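Local structure of tryptophan synthase alpha chain (Campylobacter jejuni, 3THA) at residues A143-S149 against K165-L171; V148-K154 against K190-I194; V157-K162 against E193-T198. The protein probably catalyses the aldol cleavage of indoleglycerol phosphate to indole and glyceraldehyde 3-phosphate, the alpha-subunit half of the last step of tryptophan biosynthesis. All blocks are in the same frame, centred on the assembly; numbering follows the deposited sequence.

Contact 1. Residues A143-S149 against K165-L171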
loop_
_atom_site.group_PDB
_atom_site.type_symbol
_atom_site.label_atom_id
_atom_site.label_comp_id
_atom_site.label_asym_id
_atom_site.label_seq_id
_atom_site.Cartn_x
_atom_site.Cartn_y
_atom_site.Cartn_z
ATOM N N ALA B 143 -16.721 -1.515 14.557
ATOM C CA ALA B 143 -16.054 -0.259 14.493
ATOM C C ALA B 143 -15.239 -0.172 13.200
ATOM O O ALA B 143 -14.532 -1.128 12.825
ATOM C CB ALA B 143 -15.149 -0.118 15.709
ATOM N N LEU B 144 -15.345 0.981 12.539
ATOM C CA LEU B 144 -14.443 1.405 11.461
ATOM C C LEU B 144 -13.357 2.308 12.049
ATOM O O LEU B 144 -13.642 3.434 12.484
ATOM C CB LEU B 144 -15.214 2.187 10.377
ATOM C CG LEU B 144 -14.330 2.525 9.189
ATOM C CD1 LEU B 144 -13.761 1.203 8.559
ATOM C CD2 LEU B 144 -15.051 3.310 8.149
ATOM N N ILE B 145 -12.126 1.821 12.054
ATOM C CA ILE B 145 -11.093 2.340 12.906
ATOM C C ILE B 145 -10.519 3.582 12.274
ATOM O O ILE B 145 -10.294 3.618 11.060
ATOM C CB ILE B 145 -9.991 1.248 13.140
ATOM C CG1 ILE B 145 -10.573 -0.015 13.773
ATOM C CG2 ILE B 145 -8.756 1.769 13.907
ATOM C CD1 ILE B 145 -11.006 0.141 15.236
ATOM N N THR B 146 -10.274 4.587 13.121
ATOM C CA THR B 146 -9.883 5.921 12.730
ATOM C C THR B 146 -8.375 6.084 12.852
ATOM O O THR B 146 -7.795 5.790 13.918
ATOM C CB THR B 146 -10.500 6.982 13.707
ATOM O OG1 THR B 146 -11.917 6.828 13.796
ATOM C CG2 THR B 146 -10.214 8.385 13.247
ATOM N N LEU B 147 -7.769 6.644 11.804
ATOM C CA LEU B 147 -6.346 6.819 11.731
ATOM C C LEU B 147 -5.981 8.240 11.929
ATOM O O LEU B 147 -6.622 9.103 11.359
ATOM C CB LEU B 147 -5.846 6.412 10.349
ATOM C CG LEU B 147 -5.477 4.951 10.201
ATOM C CD1 LEU B 147 -6.615 3.994 10.673
ATOM C CD2 LEU B 147 -5.133 4.722 8.763
ATOM N N VAL B 148 -4.950 8.511 12.715
ATOM C CA VAL B 148 -4.424 9.865 12.808
ATOM C C VAL B 148 -2.902 9.812 12.793
ATOM O O VAL B 148 -2.344 8.777 13.137
ATOM C CB VAL B 148 -4.972 10.657 14.041
ATOM C CG1 VAL B 148 -6.398 10.249 14.365
ATOM C CG2 VAL B 148 -4.095 10.499 15.257
ATOM N N SER B 149 -2.246 10.903 12.377
ATOM C CA SER B 149 -0.797 11.028 12.428
ATOM C C SER B 149 -0.395 12.081 13.397
ATOM O O SER B 149 -1.226 12.838 13.933
ATOM C CB SER B 149 -0.279 11.492 11.092
ATOM O OG SER B 149 -0.894 10.744 10.068
ATOM N N LYS B 165 -15.028 4.934 17.183
ATOM C CA LYS B 165 -15.314 3.712 17.902
ATOM C C LYS B 165 -14.088 2.775 17.836
ATOM O O LYS B 165 -13.278 2.842 16.901
ATOM C CB LYS B 165 -16.561 3.037 17.322
ATOM C CG LYS B 165 -17.855 3.943 17.212
ATOM C CD LYS B 165 -18.639 4.129 18.535
ATOM C CE LYS B 165 -20.047 4.748 18.300
ATOM N NZ LYS B 165 -20.707 4.161 17.047
ATOM N N GLY B 166 -13.925 1.935 18.846
ATOM C CA GLY B 166 -12.825 0.968 18.855
ATOM C C GLY B 166 -11.566 1.439 19.535
ATOM O O GLY B 166 -11.483 1.420 20.778
ATOM N N PHE B 167 -10.598 1.886 18.730
ATOM C CA PHE B 167 -9.352 2.460 19.226
ATOM C C PHE B 167 -8.884 3.489 18.218
ATOM O O PHE B 167 -9.294 3.433 17.086
ATOM C CB PHE B 167 -8.276 1.366 19.484
ATOM C CG PHE B 167 -7.782 0.635 18.235
ATOM C CD1 PHE B 167 -8.365 -0.559 17.833
ATOM C CD2 PHE B 167 -6.705 1.131 17.485
ATOM C CE1 PHE B 167 -7.907 -1.263 16.712
ATOM C CE2 PHE B 167 -6.204 0.433 16.342
ATOM C CZ PHE B 167 -6.807 -0.764 15.960
ATOM N N ILE B 168 -8.064 4.445 18.630
ATOM C CA ILE B 168 -7.463 5.354 17.683
ATOM C C ILE B 168 -6.158 4.755 17.217
ATOM O O ILE B 168 -5.358 4.283 18.034
ATOM C CB ILE B 168 -7.213 6.767 18.269
ATOM C CG1 ILE B 168 -8.448 7.257 19.041
ATOM C CG2 ILE B 168 -6.842 7.743 17.142
ATOM C CD1 ILE B 168 -9.702 7.316 18.202
ATOM N N TYR B 169 -5.956 4.770 15.896
ATOM C CA TYR B 169 -4.757 4.253 15.296
ATOM C C TYR B 169 -3.895 5.458 15.058
ATOM O O TYR B 169 -4.074 6.164 14.055
ATOM C CB TYR B 169 -5.092 3.580 13.978
ATOM C CG TYR B 169 -4.063 2.575 13.436
ATOM C CD1 TYR B 169 -2.699 2.888 13.379
ATOM C CD2 TYR B 169 -4.468 1.325 12.963
ATOM C CE1 TYR B 169 -1.767 1.976 12.897
ATOM C CE2 TYR B 169 -3.519 0.385 12.492
ATOM C CZ TYR B 169 -2.182 0.738 12.442
ATOM O OH TYR B 169 -1.235 -0.149 11.942
ATOM N N LEU B 170 -2.980 5.710 15.995
ATOM C CA LEU B 170 -1.945 6.723 15.859
ATOM C C LEU B 170 -0.711 6.241 15.064
ATOM O O LEU B 170 0.127 5.508 15.590
ATOM C CB LEU B 170 -1.496 7.238 17.227
ATOM C CG LEU B 170 -0.495 8.398 17.104
ATOM C CD1 LEU B 170 -0.952 9.513 16.092
ATOM C CD2 LEU B 170 -0.182 9.011 18.429
ATOM N N LEU B 171 -0.585 6.669 13.813
ATOM C CA LEU B 171 0.618 6.376 13.059
ATOM C C LEU B 171 1.765 7.113 13.707
ATOM O O LEU B 171 1.572 8.131 14.378
ATOM C CB LEU B 171 0.474 6.765 11.588
ATOM C CG LEU B 171 -0.722 6.093 10.918
ATOM C CD1 LEU B 171 -0.918 6.580 9.518
ATOM C CD2 LEU B 171 -0.559 4.607 10.920
HETATM O O HOH W 1 -14.320 4.905 14.541
HETATM O O HOH W 2 -11.441 4.510 15.704
#
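Ile145 packs over the ring of Phe167 where two parallel strands of the barrel, 143-148 and 168-171, begin to run together. From Ile145 CB the branches part: CG1 sits beside the backbone N (chi1 -59°) and only grazes Phe167 CE1, CD1 at its end reaches Phe167 CE1 at 3.7 Å, and CG2, anti to the backbone N, lies 3.6 Å from Phe167 O, at the edge of the Tyr169 ring and over one face of the Phe167 ring, offset toward the rim, a CH-pi contact 4.0 Å from its centroid. Leu147 and Tyr169 lie side by side on the same face of the sheet, Leu147 CD1 3.7 Å from Tyr169 CB. On the other face Val148 forks, CG1 to Ile168 CG2 and CG2 to Leu170 CD1 at 3.4 Å. The backbones pair through Tyr169 N to Thr146 O (2.9 Å), Val148 N to Tyr169 O (2.8 Å) and Leu171 N to Val148 O (2.8 Å). Before Thr146 the chains bow apart around two waters, one joining Leu144 O to Lys165 N, the other accepting from Thr146 N and bonding to the carbonyl oxygens of Lys165 and Phe167. Tyr169 lies close to Glu46, a predicted proton acceptor. Strands 117-121 and 202-205 flank the pair, helix 180-195 packs on Val148, Ile168 and Leu170, and Ile55 and Ala56 of the second subunit pack on Leu147 and Tyr169.

Contact 2. Residues V148-K154 against K190-I194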
loop_
_atom_site.group_PDB
_atom_site.type_symbol
_atom_site.label_atom_id
_atom_site.label_comp_id
_atom_site.label_asym_id
_atom_site.label_seq_id
_atom_site.Cartn_x
_atom_site.Cartn_y
_atom_site.Cartn_z
ATOM N N VAL B 148 -4.950 8.511 12.715
ATOM C CA VAL B 148 -4.424 9.865 12.808
ATOM C C VAL B 148 -2.902 9.812 12.793
ATOM O O VAL B 148 -2.344 8.777 13.137
ATOM C CB VAL B 148 -4.972 10.657 14.041
ATOM C CG1 VAL B 148 -6.398 10.249 14.365
ATOM C CG2 VAL B 148 -4.095 10.499 15.257
ATOM N N SER B 149 -2.246 10.903 12.377
ATOM C CA SER B 149 -0.797 11.028 12.428
ATOM C C SER B 149 -0.395 12.081 13.397
ATOM O O SER B 149 -1.226 12.838 13.933
ATOM C CB SER B 149 -0.279 11.492 11.092
ATOM O OG SER B 149 -0.894 10.744 10.068
ATOM N N VAL B 150 0.906 12.178 13.587
ATOM C CA VAL B 150 1.485 13.189 14.430
ATOM C C VAL B 150 1.223 14.579 13.827
ATOM O O VAL B 150 1.199 15.588 14.541
ATOM C CB VAL B 150 3.001 12.880 14.665
ATOM C CG1 VAL B 150 3.781 14.109 15.092
ATOM C CG2 VAL B 150 3.162 11.791 15.704
ATOM N N THR B 151 0.981 14.621 12.519
ATOM C CA THR B 151 0.858 15.895 11.800
ATOM C C THR B 151 -0.576 16.301 11.497
ATOM O O THR B 151 -0.795 17.396 11.000
ATOM C CB THR B 151 1.506 15.786 10.413
ATOM O OG1 THR B 151 0.968 14.630 9.768
ATOM C CG2 THR B 151 3.022 15.672 10.503
ATOM N N THR B 152 -1.531 15.408 11.713
ATOM C CA THR B 152 -2.923 15.709 11.440
ATOM C C THR B 152 -3.285 16.876 12.305
ATOM O O THR B 152 -3.010 16.826 13.490
ATOM C CB THR B 152 -3.864 14.551 11.782
ATOM O OG1 THR B 152 -3.486 13.399 11.031
ATOM C CG2 THR B 152 -5.289 14.904 11.412
ATOM N N PRO B 153 -3.845 17.953 11.703
ATOM C CA PRO B 153 -4.240 19.177 12.407
ATOM C C PRO B 153 -5.074 18.937 13.649
ATOM O O PRO B 153 -5.926 18.045 13.663
ATOM C CB PRO B 153 -5.074 19.926 11.362
ATOM C CG PRO B 153 -4.424 19.564 10.059
ATOM C CD PRO B 153 -3.976 18.102 10.241
ATOM N N LYS B 154 -4.835 19.736 14.685
ATOM C CA LYS B 154 -5.574 19.592 15.949
ATOM C C LYS B 154 -7.073 19.514 15.690
ATOM O O LYS B 154 -7.705 18.555 16.114
ATOM C CB LYS B 154 -5.253 20.704 16.962
ATOM C CG LYS B 154 -5.738 20.356 18.375
ATOM C CD LYS B 154 -5.988 21.570 19.239
ATOM C CE LYS B 154 -4.691 22.111 19.849
ATOM N NZ LYS B 154 -4.834 23.567 20.096
ATOM N N LYS B 190 1.115 14.128 20.890
ATOM C CA LYS B 190 -0.062 13.861 20.075
ATOM C C LYS B 190 -1.105 13.016 20.831
ATOM O O LYS B 190 -2.324 13.264 20.730
ATOM C CB LYS B 190 0.318 13.263 18.719
ATOM C CG LYS B 190 -0.795 13.347 17.690
ATOM C CD LYS B 190 -1.033 14.834 17.363
ATOM C CE LYS B 190 -1.999 15.002 16.226
ATOM N NZ LYS B 190 -2.095 16.407 15.844
ATOM N N VAL B 191 -0.626 12.055 21.612
ATOM C CA VAL B 191 -1.467 11.242 22.497
ATOM C C VAL B 191 -2.272 12.077 23.499
ATOM O O VAL B 191 -3.503 11.962 23.550
ATOM C CB VAL B 191 -0.608 10.162 23.224
ATOM C CG1 VAL B 191 -1.297 9.647 24.467
ATOM C CG2 VAL B 191 -0.253 9.026 22.250
ATOM N N LYS B 192 -1.584 12.924 24.266
ATOM C CA LYS B 192 -2.225 13.897 25.134
ATOM C C LYS B 192 -3.348 14.661 24.405
ATOM O O LYS B 192 -4.469 14.802 24.913
ATOM C CB LYS B 192 -1.167 14.879 25.648
ATOM C CG LYS B 192 -1.622 15.733 26.875
ATOM C CD LYS B 192 -0.553 16.644 27.418
ATOM C CE LYS B 192 -0.735 16.773 28.931
ATOM N NZ LYS B 192 -0.253 18.061 29.527
ATOM N N GLU B 193 -3.049 15.138 23.200
ATOM C CA GLU B 193 -3.986 15.910 22.410
ATOM C C GLU B 193 -5.233 15.078 22.096
ATOM O O GLU B 193 -6.360 15.542 22.290
ATOM C CB GLU B 193 -3.290 16.403 21.129
ATOM C CG GLU B 193 -4.195 17.131 20.154
ATOM C CD GLU B 193 -3.470 17.653 18.938
ATOM O OE1 GLU B 193 -3.795 17.215 17.827
ATOM O OE2 GLU B 193 -2.596 18.522 19.072
ATOM N N ILE B 194 -5.033 13.851 21.621
ATOM C CA ILE B 194 -6.137 12.972 21.312
ATOM C C ILE B 194 -6.916 12.710 22.584
ATOM O O ILE B 194 -8.153 12.793 22.586
ATOM C CB ILE B 194 -5.660 11.644 20.748
ATOM C CG1 ILE B 194 -4.761 11.888 19.545
ATOM C CG2 ILE B 194 -6.853 10.774 20.359
ATOM C CD1 ILE B 194 -3.906 10.719 19.148
#
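Lys190 reaches from its helix into the turn after strand 143-148 and donates from NZ to Thr152 O at 2.6 Å, nearly in line with the carbonyl bond. The same NZ forms a salt bridge with Glu193 OE1 at 2.7 Å, meeting the carboxylate from above its plane, so one ammonium group joins the loop to the next turn of its own helix. A bend at chi2 (66°) in an otherwise extended chain lays the methylenes along the turn, with CE 3.2 Å from Ser149 O. Glu193, extended beyond CG, crosses Lys154 obliquely; its CD is 3.6 Å from Lys154 CG, while the two charged ends stay apart. In this TIM barrel the loop leads from strand 143-148 into helix 154-161, with Pro153 at the N-cap position, and Lys190 ties it to the following barrel helix. Deeper down, Ile194 CD1 meets Val148 CG2 tip to tip at 3.9 Å. The turn is itself braced by Ser149 N, which donates to Thr152 OG1 at 3.1 Å and so helps hold the residue whose carbonyl receives Lys190. Farther out, Val157 packs against Lys190 and Glu193, and Asp53 of the second subunit packs on Ser149.

Contact 3. Residues V157-K162 against E193-T198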
loop_
_atom_site.group_PDB
_atom_site.type_symbol
_atom_site.label_atom_id
_atom_site.label_comp_id
_atom_site.label_asym_id
_atom_site.label_seq_id
_atom_site.Cartn_x
_atom_site.Cartn_y
_atom_site.Cartn_z
ATOM N N VAL B 157 -8.253 16.374 14.143
ATOM C CA VAL B 157 -8.210 15.261 15.091
ATOM C C VAL B 157 -9.475 15.263 15.963
ATOM O O VAL B 157 -10.116 14.227 16.148
ATOM C CB VAL B 157 -6.919 15.324 15.987
ATOM C CG1 VAL B 157 -6.977 14.331 17.142
ATOM C CG2 VAL B 157 -5.664 15.130 15.145
ATOM N N LYS B 158 -9.809 16.422 16.513
ATOM C CA LYS B 158 -11.043 16.592 17.289
ATOM C C LYS B 158 -12.239 16.056 16.474
ATOM O O LYS B 158 -13.023 15.237 16.956
ATOM C CB LYS B 158 -11.205 18.060 17.708
ATOM C CG LYS B 158 -12.548 18.448 18.320
ATOM C CD LYS B 158 -12.421 19.710 19.211
ATOM C CE LYS B 158 -13.784 20.323 19.605
ATOM N NZ LYS B 158 -14.555 19.558 20.658
ATOM N N LYS B 159 -12.347 16.487 15.229
ATOM C CA LYS B 159 -13.391 16.005 14.351
ATOM C C LYS B 159 -13.344 14.479 14.034
ATOM O O LYS B 159 -14.391 13.821 13.981
ATOM C CB LYS B 159 -13.405 16.861 13.085
ATOM C CG LYS B 159 -14.164 16.277 11.948
ATOM C CD LYS B 159 -13.918 17.038 10.635
ATOM C CE LYS B 159 -14.363 16.178 9.424
ATOM N NZ LYS B 159 -15.833 15.829 9.482
ATOM N N LEU B 160 -12.160 13.897 13.844
ATOM C CA LEU B 160 -12.098 12.459 13.543
ATOM C C LEU B 160 -12.406 11.590 14.758
ATOM O O LEU B 160 -13.004 10.506 14.616
ATOM C CB LEU B 160 -10.751 12.084 12.947
ATOM C CG LEU B 160 -10.576 12.514 11.486
ATOM C CD1 LEU B 160 -9.089 12.670 11.156
ATOM C CD2 LEU B 160 -11.236 11.528 10.509
ATOM N N VAL B 161 -12.020 12.048 15.947
ATOM C CA VAL B 161 -12.088 11.154 17.097
ATOM C C VAL B 161 -13.278 11.356 18.016
ATOM O O VAL B 161 -13.694 10.437 18.696
ATOM C CB VAL B 161 -10.778 11.113 17.921
ATOM C CG1 VAL B 161 -9.607 10.786 17.017
ATOM C CG2 VAL B 161 -10.549 12.406 18.659
ATOM N N LYS B 162 -13.845 12.548 18.033
ATOM C CA LYS B 162 -14.917 12.839 18.994
ATOM C C LYS B 162 -16.003 11.765 18.947
ATOM O O LYS B 162 -16.561 11.406 19.988
ATOM C CB LYS B 162 -15.517 14.221 18.732
ATOM C CG LYS B 162 -16.430 14.744 19.813
ATOM C CD LYS B 162 -17.267 15.937 19.310
ATOM C CE LYS B 162 -18.356 16.328 20.324
ATOM N NZ LYS B 162 -17.939 17.509 21.101
ATOM N N GLU B 193 -3.049 15.138 23.200
ATOM C CA GLU B 193 -3.986 15.910 22.410
ATOM C C GLU B 193 -5.233 15.078 22.096
ATOM O O GLU B 193 -6.360 15.542 22.290
ATOM C CB GLU B 193 -3.290 16.403 21.129
ATOM C CG GLU B 193 -4.195 17.131 20.154
ATOM C CD GLU B 193 -3.470 17.653 18.938
ATOM O OE1 GLU B 193 -3.795 17.215 17.827
ATOM O OE2 GLU B 193 -2.596 18.522 19.072
ATOM N N ILE B 194 -5.033 13.851 21.621
ATOM C CA ILE B 194 -6.137 12.972 21.312
ATOM C C ILE B 194 -6.916 12.710 22.584
ATOM O O ILE B 194 -8.153 12.793 22.586
ATOM C CB ILE B 194 -5.660 11.644 20.748
ATOM C CG1 ILE B 194 -4.761 11.888 19.545
ATOM C CG2 ILE B 194 -6.853 10.774 20.359
ATOM C CD1 ILE B 194 -3.906 10.719 19.148
ATOM N N ARG B 195 -6.201 12.413 23.670
ATOM C CA ARG B 195 -6.861 12.170 24.946
ATOM C C ARG B 195 -7.855 13.264 25.284
ATOM O O ARG B 195 -8.949 12.961 25.755
ATOM C CB ARG B 195 -5.866 11.963 26.090
ATOM C CG ARG B 195 -5.800 10.518 26.517
ATOM C CD ARG B 195 -4.432 10.106 27.032
ATOM N NE ARG B 195 -4.265 8.655 26.889
ATOM C CZ ARG B 195 -3.144 7.972 27.121
ATOM N NH1 ARG B 195 -2.030 8.591 27.528
ATOM N NH2 ARG B 195 -3.146 6.651 26.941
ATOM N N SER B 196 -7.520 14.526 25.023
ATOM C CA SER B 196 -8.436 15.587 25.399
ATOM C C SER B 196 -9.709 15.691 24.528
ATOM O O SER B 196 -10.497 16.614 24.719
ATOM C CB SER B 196 -7.712 16.932 25.441
ATOM O OG SER B 196 -7.769 17.572 24.175
ATOM N N PHE B 197 -9.898 14.751 23.599
ATOM C CA PHE B 197 -11.051 14.716 22.681
ATOM C C PHE B 197 -11.841 13.396 22.751
ATOM O O PHE B 197 -13.049 13.345 22.428
ATOM C CB PHE B 197 -10.584 14.917 21.238
ATOM C CG PHE B 197 -9.972 16.276 20.968
ATOM C CD1 PHE B 197 -10.490 17.432 21.570
ATOM C CD2 PHE B 197 -8.904 16.404 20.085
ATOM C CE1 PHE B 197 -9.926 18.699 21.341
ATOM C CE2 PHE B 197 -8.340 17.667 19.830
ATOM C CZ PHE B 197 -8.861 18.831 20.470
ATOM N N THR B 198 -11.139 12.318 23.112
ATOM C CA THR B 198 -11.758 11.004 23.263
ATOM C C THR B 198 -11.173 10.173 24.401
ATOM O O THR B 198 -10.033 10.381 24.850
ATOM C CB THR B 198 -11.748 10.163 21.962
ATOM O OG1 THR B 198 -12.633 9.047 22.121
ATOM C CG2 THR B 198 -10.341 9.663 21.619
#
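Two successive outer helices of the TIM barrel, 154-161 and 180-195, meet here near their C-terminal ends, and the turn that leaves the second helix supplies Phe197, the residue most deeply engaged with the other helix. Its ring lies beneath Lys158, whose CB stands almost over the centre, 3.5 Å from the centroid and 9° off the ring normal, a CH-pi contact. The lysine chain leaves anti to its backbone N (chi1 170°) and runs on across the ring, bringing CD to 3.4 Å from Phe197 CE1; the extended chain then carries its end past the rim of the ring. Ser196 OG lies over the opposite face, offset toward the rim, and is itself held by a hydrogen bond to Glu193 O at 3.1 Å. Val157 approaches the ring at its edge: CG1 is 4.1 Å from Phe197 CD2 and equally far from Ile194 CG1, so this one methyl fills the corner between the two side chains. A turn later Val161 CG2 touches Phe197 CB at 3.6 Å and also packs against Thr198 CG2, which crosses Val161 at about a right angle. Below these residues strand 168-171 provides the floor, Ile168 touching Val161, Ile194 and Thr198.

The turn carrying the ring is pinned by Ile194 O, which accepts from both Phe197 N (2.8 Å) and Thr198 N. Glu193 also borders Val157, but its OE1 is engaged by Lys190. No hydrogen bond passes between the two segments. The interface is therefore apolar, held by methyl, methylene and ring contacts: the hydrogen bonds stay within the helix end and its turn, and exposed Lys158 gives its methylenes to the ring.

Overall arrangement
From the N terminus, strand 143-148 enters contact 1 first and, through its end and the following loop, contact 2; helix 154-161 then enters contact 3. Contact 1 closes the shortest loop, a beta-alpha-beta crossover, when the chain returns as strand 168-171. Helix 180-195 closes the other two, and both cross contact 1. They end on the same part of that helix, sharing Glu193 and Ile194, with contact 3 starting and finishing farther along the chain. Val148 and Ser149 belong to contacts 1 and 2. Further packing ties the three together: Thr146 on Leu160 joins contacts 1 and 3, Leu170 on Val191 contacts 1 and 2, and Val148 on Val161 contacts 2 and 3.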